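Local coordinates for protein SsfS6 (Streptomyces sp. SF2575, PDB 4FZR) that belongs to the GT-B clan of two-domain proteins and resembles the erythromycin biosynthesis protein CIII family in both its halves, at residues Val46-Ser51 with Ala61-Ala66. Numbering follows the deposited sequence.
Sequences VLVAAS and AGLPFA
A right-handed beta-alpha-beta crossover of the N-terminal Rossmann-like domain ends where Val48 and Ala49 pair in parallel with Phe65 and Ala66. Three backbone hydrogen bonds join the strands: Val48 N to Pro64 O (3.0 Å), Ala66 N to Val48 O (3.1 Å) and Ala50 N to Ala66 O (3.2 Å). Val48 O also receives a CA-H...O contact from Phe65 CA. Before the pairing begins, the Pro64 ring bears on a carbonyl of the neighbouring strand, its CG 3.3 Å from Val46 O. With CG anti to the backbone N (chi1 -179°), Leu47 brings CD1 near the other segment, where it meets Pro64 CB at 3.8 Å and also Ala66 CB. Strand 65-67 is an edge strand of the seven-stranded parallel sheet within the chain; helix 55-60, which leads to it, closes with a Schellman motif at Gly62. On the sheet face of Val48 and Phe65, Val48 CG2 meets Leu63 CD1 obliquely at 4.1 Å, and Val58 of that helix touches all three side chains. The Phe65 ring extends along segment 46-51 as far as Ser51, whose O lies at the ring edge, 3.5 Å from Phe65 CZ, while CE1 packs 4.2 Å from Ala50 CB. Across the other face, Leu118 of helix 93-122 packs on Ala49 and Ala66.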
loop_
_atom_site.group_PDB
_atom_site.type_symbol
_atom_site.label_atom_id
_atom_site.label_comp_id
_atom_site.label_asym_id
_atom_site.label_seq_id
_atom_site.Cartn_x
_atom_site.Cartn_y
_atom_site.Cartn_z
ATOM N N VAL A 46 8.388 -7.980 -3.307
ATOM C CA VAL A 46 7.836 -8.397 -2.020
ATOM C C VAL A 46 6.660 -9.357 -2.176
ATOM O O VAL A 46 5.804 -9.181 -3.042
ATOM C CB VAL A 46 7.386 -7.175 -1.182
ATOM C CG1 VAL A 46 6.540 -7.611 0.011
ATOM C CG2 VAL A 46 8.596 -6.374 -0.720
ATOM N N LEU A 47 6.633 -10.379 -1.328
ATOM C CA LEU A 47 5.503 -11.290 -1.258
ATOM C C LEU A 47 5.180 -11.558 0.210
ATOM O O LEU A 47 6.022 -12.054 0.960
ATOM C CB LEU A 47 5.820 -12.599 -1.985
ATOM C CG LEU A 47 4.706 -13.652 -2.026
ATOM C CD1 LEU A 47 3.451 -13.103 -2.681
ATOM C CD2 LEU A 47 5.177 -14.893 -2.759
ATOM N N VAL A 48 3.967 -11.209 0.624
ATOM C CA VAL A 48 3.553 -11.423 2.006
ATOM C C VAL A 48 2.857 -12.772 2.139
ATOM O O VAL A 48 1.837 -13.022 1.494
ATOM C CB VAL A 48 2.615 -10.311 2.503
ATOM C CG1 VAL A 48 2.210 -10.565 3.952
ATOM C CG2 VAL A 48 3.290 -8.957 2.357
ATOM N N ALA A 49 3.424 -13.641 2.969
ATOM C CA ALA A 49 2.883 -14.978 3.164
ATOM C C ALA A 49 2.259 -15.098 4.553
ATOM O O ALA A 49 2.896 -14.782 5.559
ATOM C CB ALA A 49 3.976 -16.020 2.971
ATOM N N ALA A 50 1.007 -15.544 4.602
ATOM C CA ALA A 50 0.280 -15.656 5.863
ATOM C C ALA A 50 -0.889 -16.628 5.724
ATOM O O ALA A 50 -1.100 -17.202 4.656
ATOM C CB ALA A 50 -0.214 -14.285 6.313
ATOM N N SER A 51 -1.645 -16.813 6.803
ATOM C CA SER A 51 -2.799 -17.706 6.781
ATOM C C SER A 51 -3.851 -17.211 5.786
ATOM O O SER A 51 -3.975 -16.010 5.544
ATOM C CB SER A 51 -3.407 -17.835 8.179
ATOM O OG SER A 51 -3.948 -16.602 8.620
ATOM N N ALA A 61 -4.027 -3.869 1.702
ATOM C CA ALA A 61 -2.920 -2.944 1.933
ATOM C C ALA A 61 -2.135 -2.700 0.644
ATOM O O ALA A 61 -1.128 -1.989 0.644
ATOM C CB ALA A 61 -1.995 -3.496 3.017
ATOM N N GLY A 62 -2.593 -3.305 -0.450
ATOM C CA GLY A 62 -1.985 -3.111 -1.753
ATOM C C GLY A 62 -0.777 -3.996 -1.977
ATOM O O GLY A 62 0.060 -3.694 -2.824
ATOM N N LEU A 63 -0.691 -5.095 -1.230
ATOM C CA LEU A 63 0.477 -5.971 -1.300
ATOM C C LEU A 63 0.145 -7.360 -1.862
ATOM O O LEU A 63 -0.977 -7.843 -1.725
ATOM C CB LEU A 63 1.126 -6.102 0.084
ATOM C CG LEU A 63 1.739 -4.819 0.660
ATOM C CD1 LEU A 63 2.099 -5.007 2.123
ATOM C CD2 LEU A 63 2.966 -4.389 -0.135
ATOM N N PRO A 64 1.129 -8.004 -2.512
ATOM C CA PRO A 64 0.961 -9.372 -3.021
ATOM C C PRO A 64 0.820 -10.394 -1.895
ATOM O O PRO A 64 1.524 -10.283 -0.895
ATOM C CB PRO A 64 2.261 -9.621 -3.800
ATOM C CG PRO A 64 2.826 -8.269 -4.067
ATOM C CD PRO A 64 2.433 -7.435 -2.894
ATOM N N PHE A 65 -0.060 -11.377 -2.073
ATOM C CA PHE A 65 -0.368 -12.344 -1.021
ATOM C C PHE A 65 -0.249 -13.800 -1.468
ATOM O O PHE A 65 -0.560 -14.137 -2.606
ATOM C CB PHE A 65 -1.788 -12.115 -0.500
ATOM C CG PHE A 65 -2.257 -13.173 0.461
ATOM C CD1 PHE A 65 -1.818 -13.172 1.777
ATOM C CD2 PHE A 65 -3.125 -14.173 0.050
ATOM C CE1 PHE A 65 -2.241 -14.143 2.668
ATOM C CE2 PHE A 65 -3.552 -15.150 0.940
ATOM C CZ PHE A 65 -3.109 -15.135 2.248
ATOM N N ALA A 66 0.184 -14.657 -0.547
ATOM C CA ALA A 66 0.221 -16.101 -0.769
ATOM C C ALA A 66 -0.073 -16.817 0.549
ATOM O O ALA A 66 0.509 -16.479 1.577
ATOM C CB ALA A 66 1.577 -16.526 -1.309
#